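Local coordinates for protein endoglucanase (Fervidobacterium pennivorans DSM 9078, PDB 6KDD) that probably hydrolyses beta-glucosidic bonds in cellulose or related glucans, as a glycoside hydrolase of family 5 built on a TIM barrel, at residues A[96-101]-A[135-140]; A[20-25]-A[54-59]; A[182-187]-A[242-247]. One frame throughout, in Å; residues are numbered along the deposited sequence.

Contact 1 of 3, residues A[96-101]-A[135-140]; sequences LTVIIN and ENLFFE
Val-98 to Ile-100 and Leu-137 to Phe-139 pair as neighbouring parallel strands, 97-101 and 137-140, in the closed eight-stranded TIM barrel of this family 5 enzyme. Four backbone bonds define the register: Val-98 N to Asn-136 O at 2.9 Å, Phe-138 N to Val-98 O at 2.7 Å, Ile-100 N to Phe-138 O at 3.1 Å and Glu-140 N to Ile-100 O. The last is clearly bent, with an angle of 133° at its hydrogen. Beyond it Glu-140 and Asn-101 lie side by side, Glu-140 OE1 passing 3.5 Å from Asn-101 CB while it is held in a salt bridge by Arg-59.

Val-98, Ile-100, Leu-137 and Phe-139 face the outer helices. Ile-100 CG1 sits between its backbone N and carbonyl carbon (chi1 56°), which brings it 3.9 Å from Phe-139 CD1, the two side chains pointing the same way. Trp-123 meets the Phe-139 ring, and Val-88 of helix 78-93 touches Ile-100.

Phe-138 points to the interior, where helix 13-20 packs against it. Thr-97 OG1 binds Ile-19 O and accepts from a water that in turn accepts from Asn-136 ND2, and Thr-97 CG2 rests over one face of the Phe-138 ring, 4.3 Å from its centroid and 13° off the normal.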
ATOM      1  N   LEU A  96      -6.721   3.884  14.661  1.00 21.91           N
ATOM      2  CA  LEU A  96      -6.279   3.069  13.529  1.00 21.69           C
ATOM      3  C   LEU A  96      -4.764   3.175  13.433  1.00 21.99           C
ATOM      4  O   LEU A  96      -4.196   4.210  13.755  1.00 22.65           O
ATOM      5  CB  LEU A  96      -6.905   3.621  12.226  1.00 18.94           C
ATOM      6  CG  LEU A  96      -8.410   3.422  12.054  1.00 19.65           C
ATOM      7  CD1 LEU A  96      -8.919   4.349  10.923  1.00 18.25           C
ATOM      8  CD2 LEU A  96      -8.719   1.963  11.686  1.00 18.46           C
ATOM      9  N   THR A  97      -4.102   2.067  13.076  1.00 19.96           N
ATOM     10  CA  THR A  97      -2.732   2.097  12.620  1.00 18.64           C
ATOM     11  C   THR A  97      -2.697   2.793  11.257  1.00 18.31           C
ATOM     12  O   THR A  97      -3.620   2.649  10.443  1.00 19.26           O
ATOM     13  CB  THR A  97      -2.169   0.672  12.540  1.00 18.70           C
ATOM     14  OG1 THR A  97      -2.231   0.079  13.852  1.00 21.50           O
ATOM     15  CG2 THR A  97      -0.776   0.632  11.936  1.00 18.68           C
ATOM     16  N   VAL A  98      -1.670   3.601  11.050  1.00 18.93           N
ATOM     17  CA  VAL A  98      -1.606   4.426   9.843  1.00 20.66           C
ATOM     18  C   VAL A  98      -0.281   4.179   9.132  1.00 20.22           C
ATOM     19  O   VAL A  98       0.785   4.267   9.736  1.00 21.39           O
ATOM     20  CB  VAL A  98      -1.774   5.935  10.110  1.00 21.54           C
ATOM     21  CG1 VAL A  98      -1.771   6.708   8.788  1.00 22.44           C
ATOM     22  CG2 VAL A  98      -3.013   6.255  10.894  1.00 21.15           C
ATOM     23  N   ILE A  99      -0.359   3.935   7.830  1.00 18.64           N
ATOM     24  CA  ILE A  99       0.820   3.825   7.003  1.00 19.53           C
ATOM     25  C   ILE A  99       0.768   4.961   5.988  1.00 20.21           C
ATOM     26  O   ILE A  99      -0.215   5.090   5.233  1.00 17.55           O
ATOM     27  CB  ILE A  99       0.868   2.472   6.272  1.00 20.67           C
ATOM     28  CG1 ILE A  99       0.945   1.318   7.265  1.00 22.66           C
ATOM     29  CG2 ILE A  99       2.043   2.513   5.281  1.00 19.72           C
ATOM     30  CD1 ILE A  99       0.324   0.009   6.797  1.00 27.56           C
ATOM     31  N   ILE A 100       1.837   5.763   5.984  1.00 19.52           N
ATOM     32  CA  ILE A 100       2.003   6.787   4.962  1.00 17.74           C
ATOM     33  C   ILE A 100       3.190   6.398   4.075  1.00 20.48           C
ATOM     34  O   ILE A 100       4.223   5.903   4.551  1.00 19.55           O
ATOM     35  CB  ILE A 100       2.187   8.197   5.567  1.00 20.11           C
ATOM     36  CG1 ILE A 100       3.364   8.261   6.552  1.00 18.15           C
ATOM     37  CG2 ILE A 100       0.889   8.670   6.227  1.00 20.57           C
ATOM     38  CD1 ILE A 100       3.773   9.698   6.892  1.00 21.12           C
ATOM     39  N   ASN A 101       3.040   6.673   2.780  1.00 19.86           N
ATOM     40  CA  ASN A 101       4.098   6.329   1.850  1.00 20.96           C
ATOM     41  C   ASN A 101       4.477   7.547   1.005  1.00 21.54           C
ATOM     42  O   ASN A 101       3.980   8.664   1.207  1.00 18.10           O
ATOM     43  CB  ASN A 101       3.692   5.130   0.981  1.00 20.01           C
ATOM     44  CG  ASN A 101       2.680   5.501  -0.081  1.00 17.69           C
ATOM     45  OD1 ASN A 101       2.474   6.680  -0.393  1.00 18.46           O
ATOM     46  ND2 ASN A 101       2.045   4.486  -0.651  1.00 16.59           N
ATOM     47  N   GLU A 135       3.854   5.081  17.938  1.00 25.69           N
ATOM     48  CA  GLU A 135       4.472   3.974  17.216  1.00 26.91           C
ATOM     49  C   GLU A 135       3.534   3.357  16.159  1.00 26.70           C
ATOM     50  O   GLU A 135       3.962   2.562  15.314  1.00 26.80           O
ATOM     51  CB  GLU A 135       4.974   2.897  18.192  1.00 27.68           C
ATOM     52  CG  GLU A 135       3.899   2.134  18.940  1.00 34.05           C
ATOM     53  CD  GLU A 135       4.486   1.005  19.790  1.00 42.49           C
ATOM     54  OE1 GLU A 135       3.709   0.160  20.288  1.00 47.39           O
ATOM     55  OE2 GLU A 135       5.740   0.954  19.938  1.00 44.73           O
ATOM     56  N   ASN A 136       2.244   3.659  16.222  1.00 24.35           N
ATOM     57  CA  ASN A 136       1.310   3.056  15.276  1.00 23.99           C
ATOM     58  C   ASN A 136       1.152   3.900  13.994  1.00 22.52           C
ATOM     59  O   ASN A 136       0.184   3.687  13.250  1.00 20.88           O
ATOM     60  CB  ASN A 136      -0.024   2.708  15.955  1.00 22.19           C
ATOM     61  CG  ASN A 136      -0.700   3.909  16.588  1.00 25.94           C
ATOM     62  OD1 ASN A 136      -0.043   4.867  16.957  1.00 27.19           O
ATOM     63  ND2 ASN A 136      -2.014   3.876  16.664  1.00 29.52           N
ATOM     64  N   LEU A 137       2.050   4.874  13.774  1.00 19.65           N
ATOM     65  CA  LEU A 137       2.241   5.508  12.473  1.00 21.93           C
ATOM     66  C   LEU A 137       3.494   4.872  11.871  1.00 22.29           C
ATOM     67  O   LEU A 137       4.588   4.947  12.475  1.00 22.66           O
ATOM     68  CB  LEU A 137       2.450   7.027  12.637  1.00 19.72           C
ATOM     69  CG  LEU A 137       2.896   7.732  11.343  1.00 18.01           C
ATOM     70  CD1 LEU A 137       1.786   7.604  10.290  1.00 16.55           C
ATOM     71  CD2 LEU A 137       3.314   9.193  11.598  1.00 20.01           C
ATOM     72  N   PHE A 138       3.315   4.168  10.756  1.00 20.55           N
ATOM     73  CA  PHE A 138       4.427   3.557  10.039  1.00 20.78           C
ATOM     74  C   PHE A 138       4.717   4.332   8.760  1.00 22.22           C
ATOM     75  O   PHE A 138       3.830   5.005   8.205  1.00 20.73           O
ATOM     76  CB  PHE A 138       4.125   2.100   9.655  1.00 20.40           C
ATOM     77  CG  PHE A 138       3.790   1.109  10.737  1.00 22.29           C
ATOM     78  CD1 PHE A 138       3.886   1.417  12.103  1.00 24.00           C
ATOM     79  CD2 PHE A 138       3.368  -0.169  10.379  1.00 24.26           C
ATOM     80  CE1 PHE A 138       3.525   0.486  13.071  1.00 23.91           C
ATOM     81  CE2 PHE A 138       3.039  -1.105  11.350  1.00 23.23           C
ATOM     82  CZ  PHE A 138       3.146  -0.782  12.696  1.00 22.85           C
ATOM     83  N   PHE A 139       5.982   4.240   8.306  1.00 21.12           N
ATOM     84  CA  PHE A 139       6.423   4.887   7.076  1.00 21.96           C
ATOM     85  C   PHE A 139       6.637   3.818   5.991  1.00 25.66           C
ATOM     86  O   PHE A 139       6.988   2.680   6.305  1.00 26.51           O
ATOM     87  CB  PHE A 139       7.762   5.602   7.248  1.00 21.33           C
ATOM     88  CG  PHE A 139       7.773   6.766   8.197  1.00 24.84           C
ATOM     89  CD1 PHE A 139       6.594   7.421   8.577  1.00 21.01           C
ATOM     90  CD2 PHE A 139       8.976   7.194   8.733  1.00 23.78           C
ATOM     91  CE1 PHE A 139       6.608   8.491   9.469  1.00 23.19           C
ATOM     92  CE2 PHE A 139       8.984   8.264   9.626  1.00 28.13           C
ATOM     93  CZ  PHE A 139       7.810   8.915   9.987  1.00 23.77           C
ATOM     94  N   GLU A 140       6.378   4.178   4.721  1.00 22.03           N
ATOM     95  CA  GLU A 140       6.599   3.217   3.645  1.00 22.12           C
ATOM     96  C   GLU A 140       7.367   3.966   2.561  1.00 21.46           C
ATOM     97  O   GLU A 140       6.892   4.943   1.998  1.00 21.06           O
ATOM     98  CB  GLU A 140       5.268   2.613   3.162  1.00 22.80           C
ATOM     99  CG  GLU A 140       5.441   1.768   1.889  1.00 22.48           C
ATOM    100  CD  GLU A 140       4.110   1.289   1.314  1.00 24.40           C
ATOM    101  OE1 GLU A 140       3.048   1.792   1.763  1.00 25.31           O
ATOM    102  OE2 GLU A 140       4.131   0.391   0.421  1.00 26.52           O
TER
HETATM  103  O   HOH W   1      -3.235   0.979  16.057  1.00 28.56           O

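Contact 2 of 3, residues A[20-25]-A[54-59]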
ATOM      1  N   ILE A  20      -0.997  -3.881  11.965  1.00 23.95           N
ATOM      2  CA  ILE A  20      -1.589  -3.597  10.665  1.00 23.37           C
ATOM      3  C   ILE A  20      -2.883  -4.384  10.538  1.00 26.28           C
ATOM      4  O   ILE A  20      -3.934  -3.812  10.223  1.00 21.85           O
ATOM      5  CB  ILE A  20      -0.605  -3.916   9.536  1.00 21.36           C
ATOM      6  CG1 ILE A  20       0.663  -3.086   9.739  1.00 23.51           C
ATOM      7  CG2 ILE A  20      -1.239  -3.636   8.183  1.00 22.45           C
ATOM      8  CD1 ILE A  20       1.823  -3.443   8.849  1.00 21.55           C
ATOM      9  N   GLY A  21      -2.788  -5.717  10.768  1.00 24.01           N
ATOM     10  CA  GLY A  21      -3.990  -6.532  10.819  1.00 24.33           C
ATOM     11  C   GLY A  21      -4.809  -6.400   9.540  1.00 22.93           C
ATOM     12  O   GLY A  21      -4.276  -6.620   8.452  1.00 24.35           O
ATOM     13  N   LYS A  22      -6.084  -6.027   9.704  1.00 21.85           N
ATOM     14  CA  LYS A  22      -7.032  -5.869   8.616  1.00 21.82           C
ATOM     15  C   LYS A  22      -7.032  -4.396   8.192  1.00 21.71           C
ATOM     16  O   LYS A  22      -7.366  -3.535   9.008  1.00 20.13           O
ATOM     17  CB  LYS A  22      -8.437  -6.214   9.116  1.00 22.60           C
ATOM     18  CG  LYS A  22      -8.606  -7.576   9.792  1.00 27.54           C
ATOM     19  CD  LYS A  22     -10.087  -7.799  10.120  1.00 30.85           C
ATOM     20  CE  LYS A  22     -10.424  -9.119  10.786  1.00 36.24           C
ATOM     21  NZ  LYS A  22      -9.403 -10.131  10.423  1.00 42.85           N
ATOM     22  N   GLY A  23      -6.703  -4.127   6.917  1.00 20.81           N
ATOM     23  CA  GLY A  23      -6.447  -2.753   6.516  1.00 18.72           C
ATOM     24  C   GLY A  23      -7.140  -2.386   5.217  1.00 19.66           C
ATOM     25  O   GLY A  23      -7.570  -3.287   4.465  1.00 17.17           O
ATOM     26  N   VAL A  24      -7.203  -1.062   4.956  1.00 18.01           N
ATOM     27  CA  VAL A  24      -7.749  -0.609   3.693  1.00 17.23           C
ATOM     28  C   VAL A  24      -6.948   0.597   3.204  1.00 17.39           C
ATOM     29  O   VAL A  24      -6.544   1.469   3.961  1.00 16.59           O
ATOM     30  CB  VAL A  24      -9.262  -0.329   3.773  1.00 15.95           C
ATOM     31  CG1 VAL A  24      -9.594   0.810   4.736  1.00 18.23           C
ATOM     32  CG2 VAL A  24      -9.894  -0.104   2.401  1.00 15.66           C
ATOM     33  N   ASN A  25      -6.738   0.647   1.892  1.00 15.12           N
ATOM     34  CA  ASN A  25      -6.120   1.820   1.310  1.00 16.86           C
ATOM     35  C   ASN A  25      -7.162   2.925   1.132  1.00 16.86           C
ATOM     36  O   ASN A  25      -8.238   2.652   0.602  1.00 16.70           O
ATOM     37  CB  ASN A  25      -5.562   1.427  -0.056  1.00 16.32           C
ATOM     38  CG  ASN A  25      -4.252   0.688   0.065  1.00 16.62           C
ATOM     39  OD1 ASN A  25      -3.185   1.312   0.059  1.00 14.72           O
ATOM     40  ND2 ASN A  25      -4.324  -0.639   0.015  1.00 14.80           N
ATOM     41  N   GLY A  54     -14.583  -2.502  11.457  1.00 23.97           N
ATOM     42  CA  GLY A  54     -13.774  -3.630  11.905  1.00 22.92           C
ATOM     43  C   GLY A  54     -12.324  -3.623  11.421  1.00 22.75           C
ATOM     44  O   GLY A  54     -11.571  -4.552  11.661  1.00 22.24           O
ATOM     45  N   PHE A  55     -11.903  -2.569  10.721  1.00 21.37           N
ATOM     46  CA  PHE A  55     -10.532  -2.485  10.242  1.00 21.12           C
ATOM     47  C   PHE A  55      -9.627  -2.085  11.409  1.00 19.44           C
ATOM     48  O   PHE A  55     -10.058  -1.354  12.316  1.00 22.13           O
ATOM     49  CB  PHE A  55     -10.444  -1.452   9.088  1.00 20.71           C
ATOM     50  CG  PHE A  55     -11.004  -1.953   7.774  1.00 19.59           C
ATOM     51  CD1 PHE A  55     -10.243  -2.751   6.943  1.00 20.66           C
ATOM     52  CD2 PHE A  55     -12.302  -1.651   7.379  1.00 22.16           C
ATOM     53  CE1 PHE A  55     -10.769  -3.242   5.749  1.00 19.55           C
ATOM     54  CE2 PHE A  55     -12.828  -2.131   6.180  1.00 20.41           C
ATOM     55  CZ  PHE A  55     -12.052  -2.911   5.351  1.00 18.90           C
ATOM     56  N   ASP A  56      -8.378  -2.540  11.343  1.00 20.20           N
ATOM     57  CA  ASP A  56      -7.292  -2.166  12.241  1.00 22.76           C
ATOM     58  C   ASP A  56      -6.464  -0.996  11.725  1.00 21.78           C
ATOM     59  O   ASP A  56      -5.823  -0.284  12.514  1.00 20.72           O
ATOM     60  CB  ASP A  56      -6.325  -3.335  12.419  1.00 23.27           C
ATOM     61  CG  ASP A  56      -7.099  -4.523  12.957  1.00 30.74           C
ATOM     62  OD1 ASP A  56      -7.788  -4.304  13.950  1.00 27.71           O
ATOM     63  OD2 ASP A  56      -7.042  -5.633  12.338  1.00 29.95           O
ATOM     64  N   SER A  57      -6.400  -0.843  10.394  1.00 19.36           N
ATOM     65  CA  SER A  57      -5.391   0.052   9.837  1.00 17.67           C
ATOM     66  C   SER A  57      -5.856   0.693   8.527  1.00 17.55           C
ATOM     67  O   SER A  57      -6.747   0.189   7.823  1.00 14.98           O
ATOM     68  CB  SER A  57      -4.093  -0.693   9.612  1.00 20.53           C
ATOM     69  OG  SER A  57      -4.316  -1.734   8.648  1.00 22.19           O
ATOM     70  N   VAL A  58      -5.191   1.816   8.190  1.00 19.87           N
ATOM     71  CA  VAL A  58      -5.382   2.453   6.889  1.00 17.76           C
ATOM     72  C   VAL A  58      -4.026   2.738   6.269  1.00 18.82           C
ATOM     73  O   VAL A  58      -3.044   3.080   6.945  1.00 20.07           O
ATOM     74  CB  VAL A  58      -6.166   3.781   7.030  1.00 18.62           C
ATOM     75  CG1 VAL A  58      -7.672   3.569   7.246  1.00 17.28           C
ATOM     76  CG2 VAL A  58      -5.544   4.731   8.056  1.00 16.84           C
ATOM     77  N   ARG A  59      -3.987   2.622   4.943  1.00 18.21           N
ATOM     78  CA  ARG A  59      -2.771   2.946   4.222  1.00 16.74           C
ATOM     79  C   ARG A  59      -3.106   4.141   3.337  1.00 15.88           C
ATOM     80  O   ARG A  59      -4.167   4.190   2.696  1.00 16.23           O
ATOM     81  CB  ARG A  59      -2.315   1.769   3.341  1.00 17.35           C
ATOM     82  CG  ARG A  59      -1.125   2.132   2.447  1.00 17.38           C
ATOM     83  CD  ARG A  59      -0.538   0.879   1.803  1.00 18.95           C
ATOM     84  NE  ARG A  59       0.612   1.108   0.901  1.00 18.02           N
ATOM     85  CZ  ARG A  59       0.601   1.158  -0.433  1.00 19.96           C
ATOM     86  NH1 ARG A  59      -0.540   1.119  -1.100  1.00 18.96           N
ATOM     87  NH2 ARG A  59       1.755   1.265  -1.111  1.00 18.36           N
TER
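Asn-25 and Arg-59 run side by side, and Arg-59 NH1 donates to Asn-25 OD1 at 2.9 Å from within the guanidinium plane, the amide being turned 87° against it. At the other end, Asp-56 and Lys-22 grip each other twice. Lys-22 N reaches Asp-56 OD2 at 2.8 Å in an almost straight bond (176°) on the anti lone pair, and Asp-56 N returns to Lys-22 O at 2.7 Å. The same carbonyl also takes Ser-57 N, at 3.2 Å. Ser-57 OG, placed between its backbone N and carbonyl carbon (chi1 63°), donates to Ile-20 O at 2.6 Å. A side chain on Gly-23 would collide with that hydroxyl, its CB falling only 2.5 Å from Ser-57 OG.

Val-24 N to Ser-57 O and Arg-59 N to Val-24 O form the parallel ladder that joins the two strands of a right-handed beta-alpha-beta unit, strand 22-25, helix 45-53 and strand 57-60, the first such unit of the TIM barrel. Helix 45-53 ends in a Schellman motif at Gly-54, and Phe-55 follows it, one ring face under Val-24 CB, 4.2 Å from the centroid; Ile-50 of the helix touches both.

Farther out, Arg-59 is salt-bridged to Glu-140 through NE and to Glu-260 through NH1. A methionine in place of Arg-59 would probably leave both carboxylates without their cationic partner and Asn-25 OD1 without its donor. Asn-25 ND2 is itself fixed by Gly-259 O and Tyr-292 O, while Lys-22 NZ extends to Glu-284.

Contact 3 of 3, residues A[182-187]-A[242-247]; sequences AHYSAV and FKYVSD
Tyr-244, on helix 232-252, meets the 182-187 segment with both its ring and its hydroxyl. The edge of the Tyr-184 ring is directed at a face of the Tyr-244 ring in an offset edge-to-face pair: the planes stand at 85°, the centroids lie 5.5 Å apart, and Tyr-184 CE1 comes over the rim rather than the middle. The closest carbons of the two rings are Tyr-184 CD1 and Tyr-244 CD1, at 3.8 Å. CG of Tyr-244 is anti to its backbone N (chi1 173°), which carries the ring toward the 182-187 segment until its hydroxyl donates to Ser-185 O. This bond, 2.9 Å from Tyr-244 OH to Ser-185 O, lies in the carbonyl plane on a lone pair and ties the end of the ring to the 3-10 turn.

Val-245, next along the helix, divides its branches between two partners. CG2 comes to the edge of the Tyr-184 ring, 3.9 Å from Tyr-184 CB, whereas Val-245 CG1 meets Val-187 CG2, also at 3.9 Å, the two side chains crossing at about a right angle. One turn on from Lys-243, Asp-247 OD2 accepts from Lys-243 NZ at 3.0 Å, a salt bridge within the helix.

The contact is plain packing in the outer layer of the barrel: the turn that follows helix 179-182 and leads to strand 198-204 lies against helix 232-252, which leads to strand 256-261. His-241 stacks on Tyr-184, and Arg-188 makes a cation-pi contact with Tyr-244. Beneath them, Phe-202 of strand 198-204 touches Tyr-184 and Val-245, and Ile-256 of strand 256-261 also reaches Val-245.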
ATOM      1  N   ALA A 182       5.897  -4.290  -6.916  1.00 23.62           N
ATOM      2  CA  ALA A 182       5.658  -5.144  -5.748  1.00 27.37           C
ATOM      3  C   ALA A 182       4.946  -6.465  -6.081  1.00 24.76           C
ATOM      4  O   ALA A 182       4.109  -6.932  -5.321  1.00 23.15           O
ATOM      5  CB  ALA A 182       4.934  -4.379  -4.626  1.00 23.79           C
ATOM      6  N   HIS A 183       5.277  -7.086  -7.219  1.00 28.69           N
ATOM      7  CA  HIS A 183       4.801  -8.418  -7.561  1.00 27.62           C
ATOM      8  C   HIS A 183       5.285  -9.443  -6.544  1.00 27.48           C
ATOM      9  O   HIS A 183       6.412  -9.329  -6.055  1.00 28.24           O
ATOM     10  CB  HIS A 183       5.346  -8.788  -8.945  1.00 27.74           C
ATOM     11  CG  HIS A 183       4.569  -9.868  -9.612  1.00 30.52           C
ATOM     12  ND1 HIS A 183       4.978 -11.188  -9.597  1.00 33.49           N
ATOM     13  CD2 HIS A 183       3.400  -9.832 -10.278  1.00 32.40           C
ATOM     14  CE1 HIS A 183       4.096 -11.915 -10.252  1.00 33.92           C
ATOM     15  NE2 HIS A 183       3.121 -11.105 -10.669  1.00 33.69           N
ATOM     16  N   TYR A 184       4.426 -10.434  -6.242  1.00 26.19           N
ATOM     17  CA  TYR A 184       4.695 -11.454  -5.236  1.00 27.16           C
ATOM     18  C   TYR A 184       6.032 -12.130  -5.561  1.00 30.30           C
ATOM     19  O   TYR A 184       6.814 -12.447  -4.653  1.00 27.01           O
ATOM     20  CB  TYR A 184       3.540 -12.471  -5.146  1.00 32.74           C
ATOM     21  CG  TYR A 184       3.620 -13.554  -6.198  1.00 31.63           C
ATOM     22  CD1 TYR A 184       4.479 -14.639  -6.030  1.00 36.51           C
ATOM     23  CD2 TYR A 184       2.921 -13.450  -7.393  1.00 36.75           C
ATOM     24  CE1 TYR A 184       4.613 -15.615  -6.999  1.00 35.80           C
ATOM     25  CE2 TYR A 184       3.049 -14.419  -8.380  1.00 39.08           C
ATOM     26  CZ  TYR A 184       3.894 -15.496  -8.175  1.00 39.15           C
ATOM     27  OH  TYR A 184       4.014 -16.461  -9.126  1.00 44.19           O
ATOM     28  N   SER A 185       6.295 -12.310  -6.868  1.00 31.99           N
ATOM     29  CA  SER A 185       7.473 -13.028  -7.318  1.00 37.68           C
ATOM     30  C   SER A 185       8.753 -12.258  -6.983  1.00 38.41           C
ATOM     31  O   SER A 185       9.781 -12.881  -6.775  1.00 39.54           O
ATOM     32  CB  SER A 185       7.384 -13.417  -8.777  1.00 34.43           C
ATOM     33  OG  SER A 185       7.554 -12.277  -9.610  1.00 36.58           O
ATOM     34  N   ALA A 186       8.660 -10.924  -6.838  1.00 30.81           N
ATOM     35  CA  ALA A 186       9.811 -10.031  -6.786  1.00 34.70           C
ATOM     36  C   ALA A 186      10.468  -9.997  -5.403  1.00 31.17           C
ATOM     37  O   ALA A 186      11.559  -9.448  -5.221  1.00 33.65           O
ATOM     38  CB  ALA A 186       9.419  -8.655  -7.271  1.00 30.68           C
ATOM     39  N   VAL A 187       9.802 -10.637  -4.444  1.00 34.81           N
ATOM     40  CA  VAL A 187      10.207 -10.726  -3.051  1.00 34.23           C
ATOM     41  C   VAL A 187      11.612 -11.329  -2.958  1.00 40.77           C
ATOM     42  O   VAL A 187      12.478 -10.777  -2.267  1.00 34.67           O
ATOM     43  CB  VAL A 187       9.074 -11.438  -2.285  1.00 37.85           C
ATOM     44  CG1 VAL A 187       9.255 -12.860  -1.748  1.00 32.40           C
ATOM     45  CG2 VAL A 187       8.129 -10.516  -1.519  1.00 30.78           C
ATOM     46  N   PHE A 242       1.400 -17.359  -2.547  1.00 31.33           N
ATOM     47  CA  PHE A 242       1.548 -16.858  -1.186  1.00 33.84           C
ATOM     48  C   PHE A 242       2.519 -17.738  -0.395  1.00 37.15           C
ATOM     49  O   PHE A 242       3.187 -17.258   0.516  1.00 34.87           O
ATOM     50  CB  PHE A 242       0.186 -16.813  -0.500  1.00 33.38           C
ATOM     51  CG  PHE A 242      -0.603 -15.560  -0.808  1.00 29.59           C
ATOM     52  CD1 PHE A 242      -0.577 -14.994  -2.078  1.00 32.20           C
ATOM     53  CD2 PHE A 242      -1.314 -14.918   0.201  1.00 27.66           C
ATOM     54  CE1 PHE A 242      -1.287 -13.828  -2.350  1.00 31.68           C
ATOM     55  CE2 PHE A 242      -2.022 -13.743  -0.072  1.00 29.94           C
ATOM     56  CZ  PHE A 242      -2.010 -13.209  -1.344  1.00 33.73           C
ATOM     57  N   LYS A 243       2.556 -19.041  -0.727  1.00 37.25           N
ATOM     58  CA  LYS A 243       3.506 -19.954  -0.092  1.00 39.01           C
ATOM     59  C   LYS A 243       4.920 -19.550  -0.475  1.00 32.24           C
ATOM     60  O   LYS A 243       5.819 -19.579   0.358  1.00 35.66           O
ATOM     61  CB  LYS A 243       3.189 -21.421  -0.398  1.00 38.09           C
ATOM     62  CG  LYS A 243       3.926 -22.423   0.485  1.00 48.27           C
ATOM     63  CD  LYS A 243       3.475 -23.866   0.290  1.00 51.44           C
ATOM     64  CE  LYS A 243       4.367 -24.608  -0.683  1.00 59.14           C
ATOM     65  NZ  LYS A 243       5.760 -24.696  -0.181  1.00 49.20           N
ATOM     66  N   TYR A 244       5.087 -19.103  -1.727  1.00 33.61           N
ATOM     67  CA  TYR A 244       6.357 -18.619  -2.247  1.00 32.73           C
ATOM     68  C   TYR A 244       6.864 -17.418  -1.446  1.00 36.96           C
ATOM     69  O   TYR A 244       8.077 -17.258  -1.243  1.00 36.38           O
ATOM     70  CB  TYR A 244       6.149 -18.290  -3.723  1.00 34.20           C
ATOM     71  CG  TYR A 244       7.278 -17.610  -4.455  1.00 39.29           C
ATOM     72  CD1 TYR A 244       7.495 -16.245  -4.342  1.00 40.73           C
ATOM     73  CD2 TYR A 244       8.092 -18.327  -5.328  1.00 42.43           C
ATOM     74  CE1 TYR A 244       8.500 -15.613  -5.059  1.00 42.21           C
ATOM     75  CE2 TYR A 244       9.097 -17.710  -6.062  1.00 43.92           C
ATOM     76  CZ  TYR A 244       9.304 -16.348  -5.920  1.00 47.37           C
ATOM     77  OH  TYR A 244      10.325 -15.750  -6.599  1.00 49.03           O
ATOM     78  N   VAL A 245       5.940 -16.516  -1.065  1.00 33.38           N
ATOM     79  CA  VAL A 245       6.337 -15.335  -0.300  1.00 30.82           C
ATOM     80  C   VAL A 245       6.655 -15.761   1.133  1.00 26.45           C
ATOM     81  O   VAL A 245       7.652 -15.352   1.699  1.00 34.77           O
ATOM     82  CB  VAL A 245       5.261 -14.226  -0.347  1.00 26.11           C
ATOM     83  CG1 VAL A 245       5.737 -12.978   0.421  1.00 24.95           C
ATOM     84  CG2 VAL A 245       4.979 -13.830  -1.782  1.00 26.04           C
ATOM     85  N   SER A 246       5.787 -16.598   1.695  1.00 31.91           N
ATOM     86  CA  SER A 246       5.897 -17.061   3.072  1.00 31.21           C
ATOM     87  C   SER A 246       7.232 -17.766   3.295  1.00 38.89           C
ATOM     88  O   SER A 246       7.928 -17.500   4.282  1.00 38.52           O
ATOM     89  CB  SER A 246       4.762 -17.986   3.373  1.00 30.69           C
ATOM     90  OG  SER A 246       4.866 -18.491   4.700  1.00 35.68           O
ATOM     91  N   ASP A 247       7.555 -18.690   2.377  1.00 36.42           N
ATOM     92  CA  ASP A 247       8.774 -19.482   2.448  1.00 44.24           C
ATOM     93  C   ASP A 247       9.977 -18.549   2.509  1.00 42.31           C
ATOM     94  O   ASP A 247      10.849 -18.729   3.354  1.00 43.46           O
ATOM     95  CB  ASP A 247       8.867 -20.550   1.337  1.00 39.01           C
ATOM     96  CG  ASP A 247       7.943 -21.733   1.570  1.00 42.41           C
ATOM     97  OD1 ASP A 247       7.522 -21.931   2.731  1.00 42.92           O
ATOM     98  OD2 ASP A 247       7.593 -22.416   0.588  1.00 47.77           O
TER

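In the fold
Contacts 1 and 2 are two strand pairings of one barrel wall, their centres 10 Å apart, and they share the seam between strands 57-60 and 97-101, where Thr-97 O probably accepts from Val-58 N; the bridge from Arg-59 to Glu-140 also links them. Both are buried and ordered by backbone bonds, and their Asn-25, Arg-59, Asn-101 and Glu-140 gather inside the barrel near the C-terminal strand ends, where TIM-barrel active sites lie. Contact 3 has its centre about 22 Å and 21 Å from theirs, is only partly buried, and touches neither. It joins helix to turn in the outer layer through aromatic and aliphatic side chains plus one hydroxyl bond.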